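PDB 2JDJ: RedY-like protein from Hahella chejuensis, which probably takes part in the biosynthesis of the red pigment prodigiosin, as a member of the dimeric alpha/beta-barrel superfamily. Local coordinates for residues V37-V42 and V58-D63; T3-I8 and E91-E96; D17-W22 and R85-V90; P32-V37 and S74-L79. All blocks are in the same frame, centred on the assembly; numbering follows the deposited sequence.

Interaction 1 (V37-V42 and V58-D63); sequences VVRFDV and VIKITD
A beta hairpin of the ferredoxin-like sheet brings Val37-Val42 against Val58-Asp63, strands 39-42 and 58-61 running antiparallel at 177°. A classic beta bulge interrupts the pairing after Val37 and Ile61: Val38 and Arg39 both face Lys60, whose carbonyl O accepts from Val38 N at 2.8 Å and, less closely, from Arg39 N. Lys60 N returns a bond to Arg39 O, and Asp41 and Val58 form the next hydrogen-bonded pair, with Val58 N meeting Asp41 O at 2.9 Å, nearly in line with the carbonyl bond.

On one face, the Phe40 ring lies alongside Ile59, its CD1 edge meeting Ile59 CG1 at 3.7 Å near the ring plane. On the other, Arg39 and Lys60 run side by side, joined by their aliphatic parts, CB to CB at 3.8 Å; Lys60 then bends at chi3 (-101°), and its ammonium group makes a weak, long ion pair with Asp41 of the second subunit. Asp41 turns its carboxylate between its own N and carbonyl carbon (chi1 37°), which lays OD2 beside Val58 CB at 3.6 Å. There OD2 is bonded to His43, while a water bridges OD1 and Val58 O. Arg39 and Phe40 also pair with a strand of the second subunit, continuing the sheet across the interface, an arrangement consistent with the dimeric alpha/beta-barrel fold.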
loop_
_atom_site.group_PDB
_atom_site.type_symbol
_atom_site.label_atom_id
_atom_site.label_comp_id
_atom_site.label_asym_id
_atom_site.label_seq_id
_atom_site.Cartn_x
_atom_site.Cartn_y
_atom_site.Cartn_z
ATOM N N VAL A 37 -6.868 10.745 -8.023
ATOM C CA VAL A 37 -6.960 9.442 -7.355
ATOM C C VAL A 37 -7.386 8.349 -8.331
ATOM O O VAL A 37 -8.503 8.363 -8.857
ATOM C CB VAL A 37 -7.903 9.476 -6.130
ATOM C CG1 VAL A 37 -7.900 8.125 -5.406
ATOM C CG2 VAL A 37 -7.489 10.585 -5.176
ATOM N N VAL A 38 -6.481 7.405 -8.567
ATOM C CA VAL A 38 -6.721 6.265 -9.444
ATOM C C VAL A 38 -7.273 5.059 -8.666
ATOM O O VAL A 38 -8.140 4.316 -9.160
ATOM C CB VAL A 38 -5.411 5.869 -10.181
ATOM C CG1 VAL A 38 -5.621 4.636 -11.060
ATOM C CG2 VAL A 38 -4.879 7.057 -11.002
ATOM N N ARG A 39 -6.743 4.848 -7.462
ATOM C CA ARG A 39 -7.209 3.777 -6.570
ATOM C C ARG A 39 -7.045 4.274 -5.150
ATOM O O ARG A 39 -6.092 5.006 -4.840
ATOM C CB ARG A 39 -6.386 2.509 -6.711
ATOM C CG ARG A 39 -6.374 1.871 -8.068
ATOM C CD ARG A 39 -5.670 0.542 -8.019
ATOM N NE ARG A 39 -6.484 -0.483 -7.375
ATOM C CZ ARG A 39 -7.436 -1.176 -8.009
ATOM N NH1 ARG A 39 -8.121 -2.103 -7.360
ATOM N NH2 ARG A 39 -7.687 -0.956 -9.300
ATOM N N PHE A 40 -7.979 3.887 -4.292
ATOM C CA PHE A 40 -7.909 4.210 -2.879
ATOM C C PHE A 40 -8.568 3.106 -2.094
ATOM O O PHE A 40 -9.650 2.647 -2.457
ATOM C CB PHE A 40 -8.594 5.531 -2.595
ATOM C CG PHE A 40 -8.636 5.886 -1.150
ATOM C CD1 PHE A 40 -7.465 6.206 -0.461
ATOM C CD2 PHE A 40 -9.847 5.890 -0.465
ATOM C CE1 PHE A 40 -7.504 6.540 0.869
ATOM C CE2 PHE A 40 -9.899 6.223 0.886
ATOM C CZ PHE A 40 -8.725 6.547 1.551
ATOM N N ASP A 41 -7.903 2.662 -1.031
ATOM C CA ASP A 41 -8.471 1.662 -0.132
ATOM C C ASP A 41 -7.858 1.738 1.259
ATOM O O ASP A 41 -6.711 2.149 1.410
ATOM C CB ASP A 41 -8.403 0.247 -0.711
ATOM C CG ASP A 41 -7.134 -0.031 -1.503
ATOM O OD1 ASP A 41 -7.197 -0.047 -2.763
ATOM O OD2 ASP A 41 -6.078 -0.279 -0.866
ATOM N N VAL A 42 -8.653 1.360 2.260
ATOM C CA VAL A 42 -8.257 1.437 3.663
ATOM C C VAL A 42 -8.318 0.030 4.258
ATOM O O VAL A 42 -9.151 -0.778 3.832
ATOM C CB VAL A 42 -9.158 2.425 4.443
ATOM C CG1 VAL A 42 -8.782 2.461 5.911
ATOM C CG2 VAL A 42 -9.029 3.840 3.839
ATOM N N VAL A 58 -3.969 3.114 1.329
ATOM C CA VAL A 58 -3.154 3.032 0.133
ATOM C C VAL A 58 -3.794 3.919 -0.943
ATOM O O VAL A 58 -4.933 3.683 -1.365
ATOM C CB VAL A 58 -3.016 1.564 -0.371
ATOM C CG1 VAL A 58 -2.037 1.478 -1.563
ATOM C CG2 VAL A 58 -2.542 0.642 0.772
ATOM N N ILE A 59 -3.078 4.963 -1.357
ATOM C CA ILE A 59 -3.600 5.880 -2.364
ATOM C C ILE A 59 -2.725 5.789 -3.598
ATOM O O ILE A 59 -1.533 6.132 -3.547
ATOM C CB ILE A 59 -3.584 7.360 -1.903
ATOM C CG1 ILE A 59 -4.014 7.507 -0.440
ATOM C CG2 ILE A 59 -4.434 8.203 -2.848
ATOM C CD1 ILE A 59 -3.659 8.848 0.168
ATOM N N LYS A 60 -3.305 5.315 -4.694
ATOM C CA LYS A 60 -2.616 5.289 -5.984
ATOM C C LYS A 60 -3.038 6.534 -6.770
ATOM O O LYS A 60 -4.240 6.784 -6.953
ATOM C CB LYS A 60 -2.932 3.996 -6.752
ATOM C CG LYS A 60 -2.181 3.864 -8.069
ATOM C CD LYS A 60 -2.405 2.514 -8.768
ATOM C CE LYS A 60 -1.224 1.563 -8.560
ATOM N NZ LYS A 60 -1.307 0.351 -9.413
ATOM N N ILE A 61 -2.046 7.322 -7.205
ATOM C CA ILE A 61 -2.291 8.599 -7.892
ATOM C C ILE A 61 -1.541 8.707 -9.214
ATOM O O ILE A 61 -0.505 8.052 -9.420
ATOM C CB ILE A 61 -1.907 9.829 -7.028
ATOM C CG1 ILE A 61 -0.456 9.711 -6.533
ATOM C CG2 ILE A 61 -2.909 10.045 -5.857
ATOM C CD1 ILE A 61 0.031 10.918 -5.718
ATOM N N THR A 62 -2.072 9.543 -10.100
ATOM C CA THR A 62 -1.502 9.765 -11.426
ATOM C C THR A 62 -0.098 10.328 -11.275
ATOM O O THR A 62 0.875 9.769 -11.803
ATOM C CB THR A 62 -2.379 10.728 -12.245
ATOM O OG1 THR A 62 -2.682 11.890 -11.451
ATOM C CG2 THR A 62 -3.683 10.033 -12.638
ATOM N N ASP A 63 -0.004 11.418 -10.531
ATOM C CA ASP A 63 1.279 11.956 -10.086
ATOM C C ASP A 63 1.036 12.850 -8.891
ATOM O O ASP A 63 -0.091 13.333 -8.680
ATOM C CB ASP A 63 1.979 12.742 -11.194
ATOM C CG ASP A 63 1.122 13.856 -11.732
ATOM O OD1 ASP A 63 1.053 14.907 -11.075
ATOM O OD2 ASP A 63 0.499 13.669 -12.807
HETATM O O HOH W 1 -5.006 1.631 -3.741
#

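Interaction 2 (T3-I8 and E91-E96); sequences TIIHKI and EELAGE
Lys7 and Glu91 lie side by side on neighbouring antiparallel strands of the four-stranded ferredoxin-like sheet, strand 2-10 next to strand 87-97. The lysine CB and CG pass along Glu91 CB; CD continues over the same carbon at 3.7 Å and also nears OE1; CE stays beside OE1; and NZ ends in a salt bridge with OE1 at 2.6 Å, met nearly along the C-O axis. Both chains are extended beyond CG, so they keep pace to their charged ends. NZ is also paired with Glu91 of the second subunit, and the reciprocal bridge places two such pairs at the dimer interface. A methionine in place of Lys7 would probably leave Glu91 carboxylates of both subunits without their cationic mate.

Ile5 and Leu93 form a doubly hydrogen-bonded pair on this face, N to O at 2.8 Å each way between the two residues, with CB atoms 4.2 Å apart. Across the sheet, Ile4 CG2 rests on the aliphatic part of Glu92, whose carboxylate also bridges to Arg64. The His6 ring, held at ND1 by Glu57, lies alongside Glu92 with ring and carboxylate planes 62° apart; His6 NE2 makes a weak bond of 3.3 Å to Glu92 OE1, which lies at the edge of the imidazole, in its plane.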
loop_
_atom_site.group_PDB
_atom_site.type_symbol
_atom_site.label_atom_id
_atom_site.label_comp_id
_atom_site.label_asym_id
_atom_site.label_seq_id
_atom_site.Cartn_x
_atom_site.Cartn_y
_atom_site.Cartn_z
ATOM N N THR A 3 2.256 6.206 -5.393
ATOM C CA THR A 3 1.477 5.623 -4.325
ATOM C C THR A 3 1.860 6.320 -3.051
ATOM O O THR A 3 3.040 6.549 -2.795
ATOM C CB THR A 3 1.726 4.122 -4.197
ATOM O OG1 THR A 3 1.186 3.459 -5.350
ATOM C CG2 THR A 3 1.062 3.546 -2.938
ATOM N N ILE A 4 0.845 6.694 -2.285
ATOM C CA ILE A 4 1.028 7.259 -0.962
ATOM C C ILE A 4 0.332 6.327 0.013
ATOM O O ILE A 4 -0.802 5.919 -0.226
ATOM C CB ILE A 4 0.414 8.675 -0.860
ATOM C CG1 ILE A 4 1.080 9.628 -1.864
ATOM C CG2 ILE A 4 0.527 9.205 0.578
ATOM C CD1 ILE A 4 0.342 10.936 -2.043
ATOM N N ILE A 5 1.022 5.989 1.101
ATOM C CA ILE A 5 0.515 5.077 2.109
ATOM C C ILE A 5 0.617 5.783 3.446
ATOM O O ILE A 5 1.655 6.376 3.752
ATOM C CB ILE A 5 1.353 3.770 2.132
ATOM C CG1 ILE A 5 1.129 2.981 0.836
ATOM C CG2 ILE A 5 1.007 2.886 3.359
ATOM C CD1 ILE A 5 2.199 1.914 0.552
ATOM N N HIS A 6 -0.471 5.767 4.224
ATOM C CA HIS A 6 -0.466 6.338 5.587
ATOM C C HIS A 6 -0.778 5.289 6.656
ATOM O O HIS A 6 -1.659 4.464 6.474
ATOM C CB HIS A 6 -1.524 7.442 5.739
ATOM C CG HIS A 6 -1.320 8.620 4.849
ATOM N ND1 HIS A 6 -2.282 9.053 3.964
ATOM C CD2 HIS A 6 -0.264 9.461 4.696
ATOM C CE1 HIS A 6 -1.831 10.106 3.301
ATOM N NE2 HIS A 6 -0.616 10.386 3.739
ATOM N N LYS A 7 -0.062 5.349 7.774
ATOM C CA LYS A 7 -0.462 4.638 8.973
ATOM C C LYS A 7 -1.388 5.618 9.654
ATOM O O LYS A 7 -1.073 6.816 9.737
ATOM C CB LYS A 7 0.736 4.352 9.879
ATOM C CG LYS A 7 1.736 3.364 9.282
ATOM C CD LYS A 7 2.899 3.187 10.211
ATOM C CE LYS A 7 3.763 1.979 9.816
ATOM N NZ LYS A 7 5.013 2.022 10.666
ATOM N N ILE A 8 -2.529 5.117 10.113
ATOM C CA ILE A 8 -3.574 5.953 10.721
ATOM C C ILE A 8 -3.871 5.476 12.129
ATOM O O ILE A 8 -4.195 4.313 12.326
ATOM C CB ILE A 8 -4.874 5.893 9.877
ATOM C CG1 ILE A 8 -4.642 6.564 8.507
ATOM C CG2 ILE A 8 -6.057 6.527 10.661
ATOM C CD1 ILE A 8 -5.680 6.208 7.457
ATOM N N GLU A 91 2.487 8.119 10.022
ATOM C CA GLU A 91 3.591 7.899 9.122
ATOM C C GLU A 91 3.078 7.997 7.708
ATOM O O GLU A 91 1.935 7.634 7.432
ATOM C CB GLU A 91 4.272 6.543 9.363
ATOM C CG GLU A 91 5.576 6.392 8.550
ATOM C CD GLU A 91 6.323 5.103 8.824
ATOM O OE1 GLU A 91 5.900 4.314 9.682
ATOM O OE2 GLU A 91 7.358 4.875 8.174
ATOM N N GLU A 92 3.906 8.551 6.830
ATOM C CA GLU A 92 3.633 8.522 5.402
ATOM C C GLU A 92 4.770 7.802 4.687
ATOM O O GLU A 92 5.929 8.086 4.954
ATOM C CB GLU A 92 3.509 9.937 4.833
ATOM C CG GLU A 92 3.289 9.921 3.330
ATOM C CD GLU A 92 3.116 11.303 2.745
ATOM O OE1 GLU A 92 2.202 12.037 3.180
ATOM O OE2 GLU A 92 3.893 11.639 1.836
ATOM N N LEU A 93 4.425 6.869 3.796
ATOM C CA LEU A 93 5.366 6.227 2.876
ATOM C C LEU A 93 4.893 6.614 1.482
ATOM O O LEU A 93 3.679 6.691 1.242
ATOM C CB LEU A 93 5.312 4.697 2.988
ATOM C CG LEU A 93 5.691 3.892 4.242
ATOM C CD1 LEU A 93 4.718 4.058 5.394
ATOM C CD2 LEU A 93 5.785 2.418 3.907
ATOM N N ALA A 94 5.822 6.854 0.561
ATOM C CA ALA A 94 5.469 7.234 -0.803
ATOM C C ALA A 94 6.525 6.755 -1.804
ATOM O O ALA A 94 7.714 6.742 -1.498
ATOM C CB ALA A 94 5.304 8.762 -0.906
ATOM N N GLY A 95 6.090 6.375 -2.994
ATOM C CA GLY A 95 7.020 6.078 -4.064
ATOM C C GLY A 95 6.399 6.143 -5.435
ATOM O O GLY A 95 5.177 6.238 -5.583
ATOM N N GLU A 96 7.269 6.110 -6.434
ATOM C CA GLU A 96 6.896 6.045 -7.829
ATOM C C GLU A 96 6.884 4.592 -8.249
ATOM O O GLU A 96 7.842 3.851 -7.999
ATOM C CB GLU A 96 7.928 6.802 -8.669
ATOM C CG GLU A 96 7.655 6.768 -10.170
ATOM C CD GLU A 96 8.733 7.471 -10.948
ATOM O OE1 GLU A 96 9.894 6.991 -10.969
ATOM O OE2 GLU A 96 8.412 8.500 -11.557
#

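Interaction 3 (D17-W22 and R85-V90); sequences DAFEFW and RMAEVV
Helix 16-30 passes the junction where helix 74-86 gives way to strand 87-97, and the backbones come nearest at Phe19 and Met86, CA to CA 6.9 Å. Met86, a selenomethionine in this crystal, bridges that gap. Its chain runs out from the backbone with CG anti to the carbonyl carbon (chi1 -68°) and bends at chi3, so that the selenium lies against the helix while the methyl turns in between two aromatic side chains. SE sits 3.5 Å from Phe19 CA and 3.9 Å from Phe19 CB, with Ala18 CB farther out at 4.4 Å.

The methyl CE touches Phe19 CD1 at 3.9 Å, and Met86 CE also lies 4.1 Å from Trp22 CD2. In this ferredoxin-like alpha/beta fold helices 16-30 and 74-86 pack on one face of the antiparallel sheet, and Met86 lies where helix 74-86 hands over to strand 87-97. Trp22 leans further on Leu79, Ala82 and Phe83 of that helix, and the Phe19 ring meets Tyr55 with planes at about 45°. One residue on from Met86, Ala87 CB approaches Phe19 CE1 at 4.3 Å, bringing the first residue of strand 87-97 against the helix.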
loop_
_atom_site.group_PDB
_atom_site.type_symbol
_atom_site.label_atom_id
_atom_site.label_comp_id
_atom_site.label_asym_id
_atom_site.label_seq_id
_atom_site.Cartn_x
_atom_site.Cartn_y
_atom_site.Cartn_z
ATOM N N ASP A 17 -16.208 2.078 14.720
ATOM C CA ASP A 17 -17.353 1.888 13.854
ATOM C C ASP A 17 -17.777 3.163 13.108
ATOM O O ASP A 17 -18.103 3.097 11.926
ATOM C CB ASP A 17 -18.487 1.258 14.618
ATOM C CG ASP A 17 -19.207 2.242 15.445
ATOM O OD1 ASP A 17 -18.507 3.102 16.030
ATOM O OD2 ASP A 17 -20.462 2.184 15.451
ATOM N N ALA A 18 -17.725 4.314 13.776
ATOM C CA ALA A 18 -17.908 5.612 13.113
ATOM C C ALA A 18 -16.853 5.869 12.042
ATOM O O ALA A 18 -17.182 6.328 10.937
ATOM C CB ALA A 18 -17.911 6.731 14.140
ATOM N N PHE A 19 -15.590 5.594 12.370
ATOM C CA PHE A 19 -14.487 5.721 11.413
ATOM C C PHE A 19 -14.737 4.885 10.163
ATOM O O PHE A 19 -14.727 5.398 9.041
ATOM C CB PHE A 19 -13.128 5.331 12.048
ATOM C CG PHE A 19 -11.984 5.393 11.083
ATOM C CD1 PHE A 19 -11.432 6.626 10.714
ATOM C CD2 PHE A 19 -11.476 4.237 10.509
ATOM C CE1 PHE A 19 -10.411 6.699 9.821
ATOM C CE2 PHE A 19 -10.427 4.302 9.576
ATOM C CZ PHE A 19 -9.897 5.531 9.235
ATOM N N GLU A 20 -14.968 3.591 10.358
ATOM C CA GLU A 20 -15.177 2.679 9.218
ATOM C C GLU A 20 -16.414 2.999 8.385
ATOM O O GLU A 20 -16.405 2.788 7.187
ATOM C CB GLU A 20 -15.204 1.215 9.680
ATOM C CG GLU A 20 -13.874 0.814 10.305
ATOM C CD GLU A 20 -13.702 -0.674 10.539
ATOM O OE1 GLU A 20 -14.390 -1.479 9.884
ATOM O OE2 GLU A 20 -12.832 -1.031 11.380
ATOM N N PHE A 21 -17.476 3.497 9.014
ATOM C CA PHE A 21 -18.651 3.877 8.238
ATOM C C PHE A 21 -18.322 5.105 7.368
ATOM O O PHE A 21 -18.729 5.181 6.202
ATOM C CB PHE A 21 -19.883 4.137 9.129
ATOM C CG PHE A 21 -21.110 4.485 8.324
ATOM C CD1 PHE A 21 -21.971 3.475 7.871
ATOM C CD2 PHE A 21 -21.362 5.809 7.951
ATOM C CE1 PHE A 21 -23.088 3.784 7.084
ATOM C CE2 PHE A 21 -22.460 6.120 7.153
ATOM C CZ PHE A 21 -23.322 5.107 6.725
ATOM N N TRP A 22 -17.599 6.063 7.957
ATOM C CA TRP A 22 -17.144 7.266 7.270
ATOM C C TRP A 22 -16.238 6.902 6.106
ATOM O O TRP A 22 -16.433 7.384 4.982
ATOM C CB TRP A 22 -16.450 8.230 8.235
ATOM C CG TRP A 22 -15.820 9.402 7.532
ATOM C CD1 TRP A 22 -16.433 10.570 7.155
ATOM C CD2 TRP A 22 -14.454 9.506 7.095
ATOM N NE1 TRP A 22 -15.528 11.397 6.509
ATOM C CE2 TRP A 22 -14.307 10.770 6.464
ATOM C CE3 TRP A 22 -13.342 8.653 7.172
ATOM C CZ2 TRP A 22 -13.082 11.197 5.909
ATOM C CZ3 TRP A 22 -12.129 9.079 6.623
ATOM C CH2 TRP A 22 -12.011 10.342 6.001
ATOM N N ARG A 85 -11.254 14.610 13.426
ATOM C CA ARG A 85 -12.014 14.464 14.678
ATOM C C ARG A 85 -11.798 13.081 15.293
ATOM O O ARG A 85 -12.033 12.889 16.479
ATOM C CB ARG A 85 -13.521 14.660 14.445
ATOM C CG ARG A 85 -13.942 16.039 13.938
ATOM C CD ARG A 85 -13.601 17.152 14.896
ATOM N NE ARG A 85 -14.413 17.106 16.116
ATOM C CZ ARG A 85 -15.660 17.560 16.220
ATOM N NH1 ARG A 85 -16.278 18.102 15.170
ATOM N NH2 ARG A 85 -16.295 17.472 17.383
HETATM N N MSE A 86 -11.330 12.129 14.479
HETATM C CA MSE A 86 -11.244 10.721 14.899
HETATM C C MSE A 86 -9.838 10.127 14.883
HETATM O O MSE A 86 -9.573 9.175 15.610
HETATM C CB MSE A 86 -12.098 9.840 13.994
HETATM C CG MSE A 86 -13.596 10.037 14.091
HETATM SE SE MSE A 86 -14.438 8.976 12.676
HETATM C CE MSE A 86 -13.716 9.796 11.092
ATOM N N ALA A 87 -8.954 10.690 14.066
ATOM C CA ALA A 87 -7.727 9.986 13.678
ATOM C C ALA A 87 -6.594 10.918 13.289
ATOM O O ALA A 87 -6.824 12.090 13.011
ATOM C CB ALA A 87 -8.042 9.048 12.513
ATOM N N GLU A 88 -5.365 10.389 13.247
ATOM C CA GLU A 88 -4.225 11.162 12.792
ATOM C C GLU A 88 -3.326 10.258 11.956
ATOM O O GLU A 88 -3.268 9.040 12.186
ATOM C CB GLU A 88 -3.440 11.728 13.995
ATOM C CG GLU A 88 -2.947 10.647 14.960
ATOM C CD GLU A 88 -2.109 11.180 16.108
ATOM O OE1 GLU A 88 -1.911 12.416 16.202
ATOM O OE2 GLU A 88 -1.663 10.357 16.933
ATOM N N VAL A 89 -2.651 10.849 10.975
ATOM C CA VAL A 89 -1.656 10.138 10.194
ATOM C C VAL A 89 -0.405 10.144 11.084
ATOM O O VAL A 89 -0.018 11.199 11.616
ATOM C CB VAL A 89 -1.387 10.856 8.845
ATOM C CG1 VAL A 89 -0.162 10.267 8.148
ATOM C CG2 VAL A 89 -2.608 10.792 7.923
ATOM N N VAL A 90 0.216 8.974 11.259
ATOM C CA VAL A 90 1.415 8.851 12.098
ATOM C C VAL A 90 2.677 8.480 11.284
ATOM O O VAL A 90 3.784 8.474 11.802
ATOM C CB VAL A 90 1.172 7.870 13.309
ATOM C CG1 VAL A 90 0.049 8.411 14.229
ATOM C CG2 VAL A 90 0.791 6.468 12.850
#

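Interaction 4 (P32-V37 and S74-L79); sequences PDLPSV and STFAGL
Leu34 overlaps the start of helix 74-86 with both of its methyl groups. CD2 lies against Thr75 CG2 at 3.8 Å, the two side chains sliding past each other in opposite directions, while CD1 meets Leu79 CD1 tip to tip at 4.2 Å. That same CD1 sits at the edge of the Phe76 ring, near its plane, 4.5 Å from Phe76 CD1. CG of Leu34 stands anti to the carbonyl carbon (chi1 -55°), and the extended second torsion (170°) spreads the two methyls between these neighbours.

Thr75 directs its methyl, and not its hydroxyl, to the loop: CG2 is anti to the backbone N and also touches Asp33 CB at 3.9 Å. Within the ferredoxin-like alpha/beta fold the loop joins helix 16-30 to strand 37-44, and Leu34 opens the type I beta turn by which it reaches that strand, closed by Val37 N to Leu34 O at 3.1 Å. Ser36 of the turn hydrogen-bonds through its hydroxyl to Asp70 of helix 64-71. Leu79 also packs on Trp22, Asp27 and Thr30 of helix 16-30, and Phe76 rests on Met71 of helix 64-71.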
loop_
_atom_site.group_PDB
_atom_site.type_symbol
_atom_site.label_atom_id
_atom_site.label_comp_id
_atom_site.label_asym_id
_atom_site.label_seq_id
_atom_site.Cartn_x
_atom_site.Cartn_y
_atom_site.Cartn_z
ATOM N N PRO A 32 -14.437 9.849 -6.581
ATOM C CA PRO A 32 -14.747 10.295 -7.942
ATOM C C PRO A 32 -14.536 11.801 -8.167
ATOM O O PRO A 32 -14.340 12.208 -9.306
ATOM C CB PRO A 32 -16.235 9.936 -8.099
ATOM C CG PRO A 32 -16.469 8.835 -7.140
ATOM C CD PRO A 32 -15.595 9.164 -5.969
ATOM N N ASP A 33 -14.579 12.606 -7.103
ATOM C CA ASP A 33 -14.419 14.065 -7.203
ATOM C C ASP A 33 -12.966 14.517 -7.079
ATOM O O ASP A 33 -12.680 15.714 -7.131
ATOM C CB ASP A 33 -15.241 14.789 -6.129
ATOM C CG ASP A 33 -16.743 14.676 -6.350
ATOM O OD1 ASP A 33 -17.163 14.259 -7.452
ATOM O OD2 ASP A 33 -17.507 15.014 -5.405
ATOM N N LEU A 34 -12.054 13.567 -6.898
ATOM C CA LEU A 34 -10.628 13.868 -6.812
ATOM C C LEU A 34 -9.957 13.256 -8.030
ATOM O O LEU A 34 -9.640 12.068 -8.037
ATOM C CB LEU A 34 -10.036 13.326 -5.511
ATOM C CG LEU A 34 -10.691 13.760 -4.196
ATOM C CD1 LEU A 34 -10.143 12.933 -3.020
ATOM C CD2 LEU A 34 -10.527 15.255 -3.930
ATOM N N PRO A 35 -9.768 14.062 -9.093
ATOM C CA PRO A 35 -9.303 13.541 -10.379
ATOM C C PRO A 35 -7.962 12.796 -10.334
ATOM O O PRO A 35 -7.761 11.897 -11.135
ATOM C CB PRO A 35 -9.191 14.796 -11.264
ATOM C CG PRO A 35 -10.016 15.829 -10.586
ATOM C CD PRO A 35 -10.012 15.516 -9.128
ATOM N N SER A 36 -7.057 13.165 -9.420
ATOM C CA SER A 36 -5.745 12.487 -9.313
ATOM C C SER A 36 -5.773 11.089 -8.702
ATOM O O SER A 36 -4.809 10.331 -8.843
ATOM C CB SER A 36 -4.774 13.328 -8.505
ATOM O OG SER A 36 -5.191 13.409 -7.162
ATOM N N VAL A 37 -6.868 10.745 -8.023
ATOM C CA VAL A 37 -6.960 9.442 -7.355
ATOM C C VAL A 37 -7.386 8.349 -8.331
ATOM O O VAL A 37 -8.503 8.363 -8.857
ATOM C CB VAL A 37 -7.903 9.476 -6.130
ATOM C CG1 VAL A 37 -7.900 8.125 -5.406
ATOM C CG2 VAL A 37 -7.489 10.585 -5.176
ATOM N N SER A 74 -11.828 22.249 -1.827
ATOM C CA SER A 74 -12.702 22.198 -0.657
ATOM C C SER A 74 -13.324 20.803 -0.497
ATOM O O SER A 74 -13.842 20.466 0.567
ATOM C CB SER A 74 -13.807 23.252 -0.764
ATOM O OG SER A 74 -14.637 22.980 -1.884
ATOM N N THR A 75 -13.302 20.018 -1.573
ATOM C CA THR A 75 -13.690 18.611 -1.528
ATOM C C THR A 75 -12.790 17.877 -0.518
ATOM O O THR A 75 -13.282 17.172 0.371
ATOM C CB THR A 75 -13.549 17.954 -2.917
ATOM O OG1 THR A 75 -14.311 18.688 -3.890
ATOM C CG2 THR A 75 -14.014 16.491 -2.890
ATOM N N PHE A 76 -11.482 18.071 -0.653
ATOM C CA PHE A 76 -10.509 17.465 0.245
ATOM C C PHE A 76 -10.598 18.025 1.657
ATOM O O PHE A 76 -10.532 17.276 2.626
ATOM C CB PHE A 76 -9.092 17.608 -0.315
ATOM C CG PHE A 76 -8.077 16.724 0.369
ATOM C CD1 PHE A 76 -7.951 15.380 0.015
ATOM C CD2 PHE A 76 -7.253 17.233 1.357
ATOM C CE1 PHE A 76 -7.035 14.570 0.640
ATOM C CE2 PHE A 76 -6.321 16.426 1.981
ATOM C CZ PHE A 76 -6.216 15.092 1.630
ATOM N N ALA A 77 -10.769 19.335 1.783
ATOM C CA ALA A 77 -10.833 19.973 3.098
ATOM C C ALA A 77 -11.953 19.385 3.943
ATOM O O ALA A 77 -11.843 19.300 5.173
ATOM C CB ALA A 77 -10.995 21.494 2.961
ATOM N N GLY A 78 -13.032 18.985 3.276
ATOM C CA GLY A 78 -14.175 18.370 3.946
ATOM C C GLY A 78 -13.872 16.975 4.476
ATOM O O GLY A 78 -14.359 16.575 5.535
ATOM N N LEU A 79 -13.071 16.228 3.726
ATOM C CA LEU A 79 -12.579 14.934 4.185
ATOM C C LEU A 79 -11.653 15.077 5.397
ATOM O O LEU A 79 -11.881 14.445 6.428
ATOM C CB LEU A 79 -11.869 14.202 3.042
ATOM C CG LEU A 79 -12.703 13.798 1.822
ATOM C CD1 LEU A 79 -11.787 13.141 0.791
ATOM C CD2 LEU A 79 -13.861 12.861 2.213
#

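In the fold
Three of the four contacts involve the same antiparallel sheet, with strand order 37-44, 55-61, 2-10, 87-97. Interactions 1 and 2 occupy its two outer strand pairs, centres 10 Å apart, and are joined where Ile59 N meets Ile4 O at 2.7 Å. Interaction 3 shares strand 87-97 with interaction 2; its centre is about 18 Å from that of interaction 1, on the other side of the chain's centre. Interaction 4 shares Val37 with interaction 1 and helix 74-86 with interaction 3. Along the chain interaction 2 encloses interaction 3, which encloses interaction 4, which encloses interaction 1. Strand 2-10 thus lies between the hairpin and strand 87-97, while interactions 1 and 2 also touch the second subunit.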